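Local coordinates for protein nitrite oxidoreductase subunit A (PDB 7B04) that carries a molybdenum atom, two MD1 ligands and an iron/sulfur cluster as a large subunit of the molybdopterin oxidoreductase family, at residues Gly569-Ser574 against Phe706-Ser711; Trp434-Lys439 against Asp459-Gly464; Gln956-Pro961 against Cys1015-His1020; Asp833-Ile838 against Leu1070-His1075. All blocks are in the same frame, centred on the assembly; numbering follows the deposited sequence.

Interaction 1: residues Gly569-Ser574 against Phe706-Ser711; sequences GNFQAS and FEITNS
Apolar contact between F571 and I708 forms one end of this buried interface. The CZ corner of the F571 ring meets I708 CG1 at 3.9 Å, and that methylene sits at the edge of the ring, in its plane. With I708 CG1 anti to the backbone N (chi1 174°), the branch is carried out from the strand to the phenyl group, and the two side chains slide past each other in opposite directions. N710 approaches the same ring obliquely, its amide plane turned 40° from that of the phenyl.

The turn that presents F571 is an inverse gamma turn with F571 at its centre, spanned by a weak bond from Q572 N to N570 O at 2.9 Å. The partner strand, 707-709, lies at the border of a small antiparallel sheet. Its neighbour, strand 716-720, backs I708 with I717 and I719, while L773 of helix 767-774 packs on F571.

Polar contact is sparser. N570 and N710 pass in opposite directions with their amide planes 87° apart, nearly perpendicular, and N570 ND2 lies 3.6 Å from N710 CB. The same ND2 gives a weak hydrogen bond to S711 O at 3.5 Å. The S711 hydroxyl is engaged elsewhere, with T72 O, and the S711 side chain is about 9 Å from the iron/sulfur cluster and about 9 Å from an MD1.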
# COMPACT_ATOMS: atom_id res chain seq x y z
N GLY B 569 -3.01 26.57 3.72
CA GLY B 569 -3.57 27.53 4.64
C GLY B 569 -3.17 27.34 6.08
O GLY B 569 -3.63 28.09 6.94
N ASN B 570 -2.34 26.33 6.37
CA ASN B 570 -1.76 26.22 7.71
C ASN B 570 -0.87 27.41 8.01
O ASN B 570 -0.79 27.86 9.16
CB ASN B 570 -0.98 24.92 7.84
CG ASN B 570 -1.87 23.74 8.16
OD1 ASN B 570 -2.75 23.83 9.01
ND2 ASN B 570 -1.64 22.62 7.48
N PHE B 571 -0.19 27.95 6.99
CA PHE B 571 0.53 29.21 7.11
C PHE B 571 -0.49 30.33 6.93
O PHE B 571 -0.49 31.09 5.95
CB PHE B 571 1.67 29.28 6.11
CG PHE B 571 2.66 28.16 6.24
CD1 PHE B 571 3.74 28.27 7.10
CD2 PHE B 571 2.51 27.00 5.50
CE1 PHE B 571 4.66 27.23 7.22
CE2 PHE B 571 3.43 25.96 5.62
CZ PHE B 571 4.50 26.08 6.48
N GLN B 572 -1.39 30.42 7.90
CA GLN B 572 -2.60 31.23 7.80
C GLN B 572 -2.28 32.69 8.08
O GLN B 572 -1.67 33.02 9.10
CB GLN B 572 -3.64 30.71 8.78
CG GLN B 572 -5.00 31.38 8.72
CD GLN B 572 -5.71 31.17 7.40
OE1 GLN B 572 -6.00 32.12 6.69
NE2 GLN B 572 -5.97 29.91 7.07
N ALA B 573 -2.69 33.57 7.17
CA ALA B 573 -2.44 34.99 7.28
C ALA B 573 -3.55 35.69 8.06
O ALA B 573 -4.73 35.35 7.92
CB ALA B 573 -2.30 35.63 5.90
N SER B 574 -3.16 36.67 8.87
CA SER B 574 -4.11 37.49 9.62
C SER B 574 -3.40 38.77 10.03
O SER B 574 -2.20 38.94 9.80
CB SER B 574 -4.69 36.74 10.82
OG SER B 574 -3.72 36.52 11.82
N PHE B 706 17.30 22.25 4.70
CA PHE B 706 16.15 21.96 5.54
C PHE B 706 14.84 22.18 4.78
O PHE B 706 14.78 22.96 3.82
CB PHE B 706 16.17 22.82 6.81
CG PHE B 706 17.38 22.58 7.67
CD1 PHE B 706 17.56 21.37 8.30
CD2 PHE B 706 18.33 23.58 7.84
CE1 PHE B 706 18.67 21.14 9.09
CE2 PHE B 706 19.44 23.36 8.63
CZ PHE B 706 19.61 22.14 9.26
N GLU B 707 13.80 21.47 5.21
CA GLU B 707 12.50 21.56 4.56
C GLU B 707 11.39 21.47 5.60
O GLU B 707 11.51 20.79 6.62
CB GLU B 707 12.32 20.47 3.51
CG GLU B 707 11.16 20.72 2.58
CD GLU B 707 11.35 22.00 1.79
OE1 GLU B 707 12.48 22.27 1.34
OE2 GLU B 707 10.37 22.77 1.65
N ILE B 708 10.29 22.16 5.31
CA ILE B 708 9.15 22.29 6.22
C ILE B 708 7.93 21.63 5.58
O ILE B 708 7.73 21.73 4.37
CB ILE B 708 8.87 23.77 6.55
CG1 ILE B 708 7.59 23.93 7.38
CG2 ILE B 708 8.77 24.60 5.27
CD1 ILE B 708 7.69 23.32 8.75
N THR B 709 7.13 20.95 6.40
CA THR B 709 5.88 20.37 5.93
C THR B 709 4.88 20.34 7.08
O THR B 709 5.25 20.36 8.26
CB THR B 709 6.06 18.95 5.37
OG1 THR B 709 4.79 18.47 4.92
CG2 THR B 709 6.58 18.02 6.44
N ASN B 710 3.60 20.26 6.71
CA ASN B 710 2.50 20.12 7.66
C ASN B 710 1.51 19.13 7.07
O ASN B 710 1.73 18.58 5.98
CB ASN B 710 1.79 21.46 7.92
CG ASN B 710 2.74 22.59 8.24
OD1 ASN B 710 3.67 22.44 9.04
ND2 ASN B 710 2.52 23.74 7.62
N SER B 711 0.44 18.87 7.80
CA SER B 711 -0.60 17.97 7.30
C SER B 711 -1.97 18.50 7.71
O SER B 711 -2.09 19.37 8.58
CB SER B 711 -0.40 16.54 7.81
OG SER B 711 -1.47 15.70 7.42

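Interaction 2: residues Trp434-Lys439 against Asp459-Gly464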
# COMPACT_ATOMS: atom_id res chain seq x y z
N TRP B 434 -38.54 35.28 10.26
CA TRP B 434 -39.81 35.53 10.92
C TRP B 434 -39.67 35.23 12.41
O TRP B 434 -39.53 34.07 12.80
CB TRP B 434 -40.90 34.67 10.28
CG TRP B 434 -42.29 34.99 10.76
CD1 TRP B 434 -42.89 34.52 11.89
CD2 TRP B 434 -43.25 35.85 10.12
NE1 TRP B 434 -44.16 35.03 11.99
CE2 TRP B 434 -44.40 35.85 10.92
CE3 TRP B 434 -43.24 36.61 8.94
CZ2 TRP B 434 -45.54 36.58 10.59
CZ3 TRP B 434 -44.38 37.34 8.62
CH2 TRP B 434 -45.51 37.32 9.44
N ASP B 435 -39.72 36.28 13.23
CA ASP B 435 -39.62 36.13 14.68
C ASP B 435 -40.90 35.51 15.22
O ASP B 435 -42.01 35.90 14.84
CB ASP B 435 -39.38 37.49 15.34
CG ASP B 435 -39.22 37.41 16.86
OD1 ASP B 435 -39.82 36.52 17.51
OD2 ASP B 435 -38.47 38.24 17.41
N ALA B 436 -40.73 34.54 16.11
CA ALA B 436 -41.89 33.93 16.76
C ALA B 436 -42.50 34.83 17.82
O ALA B 436 -43.72 34.79 18.03
CB ALA B 436 -41.49 32.59 17.38
N LYS B 437 -41.69 35.65 18.50
CA LYS B 437 -42.21 36.39 19.64
C LYS B 437 -43.06 37.58 19.20
O LYS B 437 -44.18 37.76 19.69
CB LYS B 437 -41.06 36.86 20.53
N SER B 438 -42.54 38.40 18.29
CA SER B 438 -43.33 39.46 17.66
C SER B 438 -43.67 38.94 16.28
O SER B 438 -42.80 38.87 15.41
CB SER B 438 -42.59 40.79 17.60
OG SER B 438 -41.78 40.94 16.44
N LYS B 439 -44.94 38.57 16.08
CA LYS B 439 -45.37 38.00 14.80
C LYS B 439 -45.08 38.98 13.67
O LYS B 439 -45.59 40.10 13.65
CB LYS B 439 -46.86 37.68 14.87
CG LYS B 439 -47.17 36.29 15.42
CD LYS B 439 -47.03 36.23 16.94
CE LYS B 439 -48.21 36.87 17.66
NZ LYS B 439 -48.15 36.63 19.14
N ASP B 459 -36.42 35.10 17.79
CA ASP B 459 -36.62 33.65 17.92
C ASP B 459 -37.25 33.19 16.61
O ASP B 459 -38.48 33.19 16.46
CB ASP B 459 -37.49 33.28 19.11
CG ASP B 459 -37.64 31.78 19.27
OD1 ASP B 459 -36.61 31.08 19.42
OD2 ASP B 459 -38.79 31.28 19.24
N PRO B 460 -36.42 32.85 15.62
CA PRO B 460 -36.94 32.52 14.29
C PRO B 460 -37.92 31.36 14.32
O PRO B 460 -38.01 30.60 15.29
CB PRO B 460 -35.67 32.14 13.50
CG PRO B 460 -34.55 32.78 14.25
CD PRO B 460 -34.96 32.74 15.69
N VAL B 461 -38.71 31.25 13.25
CA VAL B 461 -39.63 30.14 13.07
C VAL B 461 -39.13 29.27 11.93
O VAL B 461 -38.78 29.78 10.85
CB VAL B 461 -41.08 30.61 12.81
CG1 VAL B 461 -41.59 31.42 13.99
CG2 VAL B 461 -41.18 31.42 11.52
N LEU B 462 -39.04 27.97 12.18
CA LEU B 462 -38.59 27.02 11.16
C LEU B 462 -39.66 26.80 10.10
O LEU B 462 -39.32 26.61 8.93
CB LEU B 462 -38.13 25.71 11.81
CG LEU B 462 -36.80 25.95 12.55
CD1 LEU B 462 -36.23 24.65 13.09
CD2 LEU B 462 -35.80 26.67 11.66
N GLU B 463 -40.93 26.74 10.49
CA GLU B 463 -42.01 26.48 9.55
C GLU B 463 -42.84 27.74 9.32
O GLU B 463 -42.83 28.67 10.13
CB GLU B 463 -42.92 25.36 10.05
CG GLU B 463 -42.22 24.06 10.32
CD GLU B 463 -43.15 23.02 10.90
OE1 GLU B 463 -43.86 23.33 11.87
OE2 GLU B 463 -43.16 21.88 10.37
N GLY B 464 -43.58 27.74 8.22
CA GLY B 464 -44.44 28.85 7.90
C GLY B 464 -44.38 29.31 6.46
O GLY B 464 -43.32 29.29 5.82
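The backbones of W434-A436 and D459-V461 run close together, with the CA atoms of D435 and P460 4.5 Å apart, and two main-chain hydrogen bonds join them on either side of that pair. A436 N gives the sounder bond to D459 O, 2.6 Å long and 158° at the hydrogen. From V461 N to W434 O the bond is weak, 3.0 Å and bent to 124°. P460, which has no N-H to offer, brings its CA to 3.4 Å from W434 O in a CA-H...O contact.

V461 does most of the side-chain work, and its two methyls go to different partners. CG2 lies 3.5 Å from W434 CB and reaches the near end of the indole obliquely, the two side chains lying side by side and pointing the same way. CG1, held anti to the carbonyl carbon (chi1 -61°), meets A436 CB at 3.6 Å. D459 OD2 is 3.5 Å from that same A436 methyl. F466 of strand 465-469 stacks on the W434 ring and also touches V461, which ties the contact to the next strand.

The 459-464 loop is fastened near the turn of the hairpin formed by strands 431-435 and 440-444. The chemistry implies that main-chain atoms supply the polar hold, and that the side chains add a small apolar patch around V461.

Interaction 3: residues Gln956-Pro961 against Cys1015-His1020. With MD1 (phosphoric acid 4-(2-amino-4-oxo-3,4,5,6,-tetrahydro-pteridin-6-yl)-2-hydroxy-3,4-dimercapto-but-3-en-yl ester guanylate ester), chain C.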
# COMPACT_ATOMS: atom_id res chain seq x y z
N GLN B 956 -4.24 -4.77 -12.86
CA GLN B 956 -5.39 -5.65 -12.99
C GLN B 956 -6.69 -4.86 -12.87
O GLN B 956 -6.73 -3.79 -12.27
CB GLN B 956 -5.36 -6.77 -11.94
CG GLN B 956 -5.50 -6.27 -10.50
CD GLN B 956 -5.35 -7.38 -9.48
OE1 GLN B 956 -5.17 -8.54 -9.83
NE2 GLN B 956 -5.43 -7.01 -8.20
N ILE B 957 -7.75 -5.41 -13.46
CA ILE B 957 -9.09 -4.84 -13.37
C ILE B 957 -10.01 -5.82 -12.65
O ILE B 957 -9.97 -7.03 -12.91
CB ILE B 957 -9.67 -4.49 -14.76
CG1 ILE B 957 -11.06 -3.87 -14.61
CG2 ILE B 957 -9.74 -5.72 -15.66
CD1 ILE B 957 -11.64 -3.33 -15.90
N HIS B 958 -10.80 -5.31 -11.72
CA HIS B 958 -11.76 -6.12 -10.98
C HIS B 958 -13.08 -6.17 -11.73
O HIS B 958 -13.58 -5.14 -12.19
CB HIS B 958 -11.98 -5.54 -9.58
CG HIS B 958 -10.83 -5.75 -8.64
ND1 HIS B 958 -10.89 -6.59 -7.56
CD2 HIS B 958 -9.58 -5.22 -8.64
CE1 HIS B 958 -9.74 -6.57 -6.92
NE2 HIS B 958 -8.92 -5.75 -7.55
N ILE B 959 -13.64 -7.37 -11.86
CA ILE B 959 -14.91 -7.57 -12.55
C ILE B 959 -15.69 -8.65 -11.81
O ILE B 959 -15.10 -9.62 -11.30
CB ILE B 959 -14.71 -7.91 -14.04
CG1 ILE B 959 -16.06 -8.03 -14.75
CG2 ILE B 959 -13.88 -9.17 -14.20
CD1 ILE B 959 -15.97 -7.96 -16.26
N HIS B 960 -17.00 -8.49 -11.74
CA HIS B 960 -17.85 -9.51 -11.13
C HIS B 960 -17.78 -10.80 -11.94
O HIS B 960 -17.77 -10.76 -13.18
CB HIS B 960 -19.29 -9.01 -11.04
CG HIS B 960 -20.20 -9.92 -10.27
ND1 HIS B 960 -20.86 -10.98 -10.85
CD2 HIS B 960 -20.54 -9.93 -8.96
CE1 HIS B 960 -21.58 -11.60 -9.93
NE2 HIS B 960 -21.40 -10.98 -8.78
N PRO B 961 -17.72 -11.97 -11.28
CA PRO B 961 -17.58 -13.23 -12.03
C PRO B 961 -18.67 -13.45 -13.07
O PRO B 961 -18.37 -13.86 -14.20
CB PRO B 961 -17.63 -14.29 -10.92
CG PRO B 961 -17.18 -13.58 -9.69
CD PRO B 961 -17.71 -12.18 -9.82
N CYS B 1015 -20.12 -2.82 -12.27
CA CYS B 1015 -19.07 -1.97 -11.72
C CYS B 1015 -17.74 -2.70 -11.78
O CYS B 1015 -17.62 -3.84 -11.32
CB CYS B 1015 -19.37 -1.57 -10.27
SG CYS B 1015 -18.15 -0.46 -9.54
N THR B 1016 -16.75 -2.03 -12.36
CA THR B 1016 -15.40 -2.54 -12.51
C THR B 1016 -14.44 -1.58 -11.83
O THR B 1016 -14.72 -0.39 -11.69
CB THR B 1016 -15.03 -2.71 -13.99
OG1 THR B 1016 -15.01 -1.42 -14.62
CG2 THR B 1016 -16.04 -3.59 -14.70
N MET B 1017 -13.28 -2.11 -11.43
CA MET B 1017 -12.36 -1.33 -10.61
C MET B 1017 -10.93 -1.52 -11.11
O MET B 1017 -10.49 -2.65 -11.35
CB MET B 1017 -12.45 -1.75 -9.13
CG MET B 1017 -11.75 -0.80 -8.18
SD MET B 1017 -9.97 -1.08 -7.99
CE MET B 1017 -9.97 -2.43 -6.82
N MET B 1018 -10.22 -0.41 -11.24
CA MET B 1018 -8.78 -0.40 -11.46
C MET B 1018 -8.17 0.57 -10.46
O MET B 1018 -8.66 1.69 -10.31
CB MET B 1018 -8.43 0.03 -12.89
CG MET B 1018 -8.99 -0.86 -13.98
SD MET B 1018 -8.39 -0.40 -15.62
CE MET B 1018 -9.28 1.13 -15.89
N LYS B 1019 -7.11 0.15 -9.78
CA LYS B 1019 -6.46 1.05 -8.85
C LYS B 1019 -5.76 2.15 -9.64
O LYS B 1019 -5.33 1.94 -10.78
CB LYS B 1019 -5.50 0.30 -7.93
CG LYS B 1019 -6.22 -0.55 -6.88
CD LYS B 1019 -7.08 0.33 -5.97
CE LYS B 1019 -7.71 -0.48 -4.85
NZ LYS B 1019 -8.64 0.33 -4.02
N HIS B 1020 -5.64 3.32 -9.03
CA HIS B 1020 -5.18 4.50 -9.75
C HIS B 1020 -3.66 4.53 -9.79
O HIS B 1020 -3.00 4.10 -8.84
CB HIS B 1020 -5.71 5.77 -9.08
CG HIS B 1020 -5.08 7.02 -9.61
ND1 HIS B 1020 -5.10 7.34 -10.95
CD2 HIS B 1020 -4.43 8.04 -9.00
CE1 HIS B 1020 -4.48 8.49 -11.14
NE2 HIS B 1020 -4.06 8.94 -9.97
PB MD1 C . 0.67 13.28 -8.15
O3B MD1 C . 1.17 11.82 -7.58
O1B MD1 C . 1.12 13.41 -9.58
O2B MD1 C . 1.32 14.37 -7.33
O3A MD1 C . -0.97 13.48 -8.07
C10 MD1 C . -1.76 12.71 -7.21
C11 MD1 C . -3.11 12.38 -7.91
O11 MD1 C . -3.02 10.92 -8.57
C12 MD1 C . -4.14 12.50 -7.07
S12 MD1 C . -3.80 12.84 -5.32
C13 MD1 C . -5.65 12.39 -7.44
S13 MD1 C . -6.77 12.61 -6.03
C14 MD1 C . -6.27 12.12 -8.73
N15 MD1 C . -6.86 10.64 -8.61
C16 MD1 C . -7.21 10.01 -9.82
C15 MD1 C . -8.01 8.75 -9.77
O14 MD1 C . -8.34 8.31 -8.73
N17 MD1 C . -8.38 8.06 -11.03
C17 MD1 C . -7.93 8.63 -12.39
N16 MD1 C . -8.30 7.95 -13.62
N18 MD1 C . -7.13 9.90 -12.46
C20 MD1 C . -6.76 10.60 -11.25
N8 MD1 C . -6.00 11.77 -11.37
C7 MD1 C . -5.53 12.45 -10.00
PA MD1 C . 2.75 11.42 -7.38
O1A MD1 C . 2.90 10.38 -6.29
O2A MD1 C . 3.25 10.86 -8.68
O5' MD1 C . 3.73 12.70 -7.04
C5' MD1 C . 5.03 12.39 -6.63
C4' MD1 C . 6.03 12.50 -7.84
O4' MD1 C . 7.25 13.37 -7.43
C1' MD1 C . 8.40 12.37 -7.14
N9 MD1 C . 9.06 12.66 -5.84
C4 MD1 C . 9.74 13.78 -5.71
N3 MD1 C . 10.00 14.89 -6.67
C2 MD1 C . 10.81 16.03 -6.25
N2 MD1 C . 11.06 17.10 -7.18
N1 MD1 C . 11.35 16.10 -4.92
C6 MD1 C . 11.10 15.03 -4.00
O6 MD1 C . 11.54 15.09 -2.90
C5 MD1 C . 10.25 13.83 -4.44
N7 MD1 C . 9.86 12.73 -3.82
C8 MD1 C . 9.12 11.99 -4.67
C2' MD1 C . 7.87 11.21 -7.14
O2' MD1 C . 8.79 10.23 -7.69
C3' MD1 C . 6.53 11.35 -8.11
O3' MD1 C . 6.94 11.28 -9.50
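M1017 O is approached by two groups of the facing strand. H958 N bonds it at 2.7 Å, almost straight at 172°, while I957 CA comes to 3.3 Å in a CA-H...O contact. H958 O is used the same way in return, taking M1017 N at 3.1 Å and the CA-H of T1016. H958 and M1017 are thus a hydrogen-bonded pair of antiparallel strands.

Their side chains leave the sheet together, side by side. The M1017 chain bends at both of its later torsions (chi2 -84°), which brings CE over one face of the H958 imidazole, 3.7 Å from the ring centroid, in a CH-pi contact. N1008 is hydrogen-bonded to H958 ND1 and would help fix the turn of that ring. On the other face of the sheet I957 CG1 packs against M1018 CG at 3.7 Å, with L1003 touching both.

Past the strand, H1020 reaches the ligand in two ways. Its NE2 gives a hydrogen bond to MD1 O11 at 2.6 Å, the oxygen lying at the ring edge and in plane, and MD1 C16 sits 3.3 Å above the centre of one imidazole face. A six-stranded mixed sheet that sends a loop from a strand end onto the pterin is consistent with the C-terminal barrel-like domain of the molybdopterin oxidoreductase family, here forming part of the MD1 pocket.

Interaction 4: residues Asp833-Ile838 against Leu1070-His1075; sequences DEPEII and LDSLFH
I837 and L1070 cross at about a right angle, their CD1 methyls 3.8 Å apart, while the other L1070 methyl, CD2, lies 3.9 Å from E836 CB. The leucine therefore divides its branches between two successive residues of the helix. F282 of helix 280-283 touches I837, L1070 and L1073, adding to the apolar side of the contact.

E836 points toward the loop and then folds at chi2 (89°), which carries its carboxylate across to S1072. There the hydroxyl gives a weak hydrogen bond to E836 OE1 at 2.9 Å. E834 stands at the N-cap position of helix 835-840, and its backbone O accepts I838 N at 3.2 Å in the first turn. With E834 CG anti to its own carbonyl carbon (chi1 -74°), that methylene meets S1072 O at 3.3 Å; the bend at chi2 then turns the carboxylate. The S1072 hydroxyl is bonded to E836, and its carbonyl lies against E834.

Beyond S1072 the loop makes an inverse gamma turn centred on F1074, and H1075 ND1 reaches back to L1073 O, above the carbonyl plane. D1071 OD2 lies 5.8 Å from E836 OE2, and the D1071 carboxylate is bonded to T640 OG1 and K639 N, which may ease the closeness of two acidic groups.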
# COMPACT_ATOMS: atom_id res chain seq x y z
N ASP B 833 -28.67 30.99 -3.56
CA ASP B 833 -29.51 31.85 -4.38
C ASP B 833 -28.74 32.60 -5.46
O ASP B 833 -29.31 33.45 -6.13
CB ASP B 833 -30.28 32.85 -3.50
CG ASP B 833 -29.37 33.78 -2.72
OD1 ASP B 833 -28.14 33.59 -2.76
OD2 ASP B 833 -29.90 34.71 -2.07
N GLU B 834 -27.45 32.30 -5.63
CA GLU B 834 -26.65 33.00 -6.63
C GLU B 834 -27.25 32.80 -8.02
O GLU B 834 -27.78 31.72 -8.32
CB GLU B 834 -25.20 32.51 -6.60
CG GLU B 834 -24.41 33.02 -5.40
CD GLU B 834 -24.63 32.19 -4.15
OE1 GLU B 834 -25.32 31.15 -4.23
OE2 GLU B 834 -24.11 32.58 -3.08
N PRO B 835 -27.21 33.82 -8.89
CA PRO B 835 -27.94 33.73 -10.17
C PRO B 835 -27.56 32.55 -11.04
O PRO B 835 -28.45 31.90 -11.61
CB PRO B 835 -27.60 35.06 -10.86
CG PRO B 835 -27.23 35.98 -9.74
CD PRO B 835 -26.54 35.12 -8.73
N GLU B 836 -26.27 32.24 -11.16
CA GLU B 836 -25.87 31.12 -12.01
C GLU B 836 -26.40 29.80 -11.48
O GLU B 836 -26.78 28.91 -12.26
CB GLU B 836 -24.34 31.07 -12.13
CG GLU B 836 -23.71 32.32 -12.71
CD GLU B 836 -23.37 33.35 -11.65
OE1 GLU B 836 -23.61 33.07 -10.46
OE2 GLU B 836 -22.86 34.43 -12.02
N ILE B 837 -26.46 29.66 -10.15
CA ILE B 837 -26.92 28.41 -9.55
C ILE B 837 -28.40 28.17 -9.84
O ILE B 837 -28.82 27.04 -10.11
CB ILE B 837 -26.62 28.41 -8.04
CG1 ILE B 837 -25.11 28.52 -7.81
CG2 ILE B 837 -27.17 27.17 -7.38
CD1 ILE B 837 -24.73 28.78 -6.37
N ILE B 838 -29.20 29.24 -9.81
CA ILE B 838 -30.63 29.09 -10.10
C ILE B 838 -30.84 28.80 -11.58
O ILE B 838 -31.71 28.01 -11.96
CB ILE B 838 -31.40 30.34 -9.65
CG1 ILE B 838 -31.25 30.54 -8.14
CG2 ILE B 838 -32.87 30.24 -10.03
CD1 ILE B 838 -31.77 31.87 -7.65
N LEU B 1070 -17.87 29.71 -10.83
CA LEU B 1070 -18.71 30.85 -10.51
C LEU B 1070 -17.87 32.09 -10.23
O LEU B 1070 -16.72 32.02 -9.78
CB LEU B 1070 -19.57 30.57 -9.28
CG LEU B 1070 -20.51 29.36 -9.28
CD1 LEU B 1070 -21.45 29.44 -8.09
CD2 LEU B 1070 -21.29 29.30 -10.58
N ASP B 1071 -18.45 33.25 -10.53
CA ASP B 1071 -17.84 34.54 -10.23
C ASP B 1071 -18.44 35.21 -8.99
O ASP B 1071 -17.89 36.21 -8.53
CB ASP B 1071 -17.99 35.49 -11.43
CG ASP B 1071 -17.08 35.13 -12.58
OD1 ASP B 1071 -16.00 34.55 -12.33
OD2 ASP B 1071 -17.44 35.42 -13.74
N SER B 1072 -19.54 34.68 -8.45
CA SER B 1072 -20.29 35.33 -7.38
C SER B 1072 -20.44 34.44 -6.15
O SER B 1072 -21.46 34.50 -5.46
CB SER B 1072 -21.66 35.77 -7.89
OG SER B 1072 -22.44 34.65 -8.28
N LEU B 1073 -19.43 33.62 -5.86
CA LEU B 1073 -19.47 32.70 -4.72
C LEU B 1073 -18.69 33.29 -3.54
O LEU B 1073 -17.47 33.14 -3.44
CB LEU B 1073 -18.94 31.32 -5.09
CG LEU B 1073 -19.12 30.34 -3.93
CD1 LEU B 1073 -20.60 30.22 -3.55
CD2 LEU B 1073 -18.53 28.98 -4.24
N PHE B 1074 -19.40 34.00 -2.66
CA PHE B 1074 -18.80 34.58 -1.47
C PHE B 1074 -18.30 33.52 -0.49
O PHE B 1074 -19.04 33.09 0.40
CB PHE B 1074 -19.83 35.47 -0.77
CG PHE B 1074 -19.33 36.10 0.51
CD1 PHE B 1074 -18.41 37.12 0.48
CD2 PHE B 1074 -19.81 35.66 1.74
CE1 PHE B 1074 -17.95 37.69 1.65
CE2 PHE B 1074 -19.35 36.23 2.91
CZ PHE B 1074 -18.43 37.25 2.87
N HIS B 1075 -17.06 33.06 -0.67
CA HIS B 1075 -16.41 32.14 0.27
C HIS B 1075 -15.13 32.76 0.82
O HIS B 1075 -14.73 33.87 0.45
CB HIS B 1075 -16.15 30.78 -0.38
CG HIS B 1075 -15.33 30.86 -1.63
ND1 HIS B 1075 -15.85 31.30 -2.83
CD2 HIS B 1075 -14.04 30.53 -1.88
CE1 HIS B 1075 -14.91 31.26 -3.75
NE2 HIS B 1075 -13.80 30.80 -3.20

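From the N terminus, interaction 2 closes first: a short loop of 19 residues that joins the 431-435 hairpin strand to the run leading into strand 465-469. Interaction 1 follows in series, bringing the loop after strand 558-561 back to strand 707-709, within the same molybdopterin oxidoreductase region as interaction 2. Interaction 4 opens later, at the helix beginning at P835, and spans 231 residues to 1070-1075; interaction 3, a strand pair of the six-stranded sheet, opens and closes inside that span. No two contacts cross or touch. Interactions 1 and 3 lie on opposite sides of the chain's centre, their centres about 38 Å apart, whereas interactions 2 and 4 share one side, about 28 Å apart centre to centre.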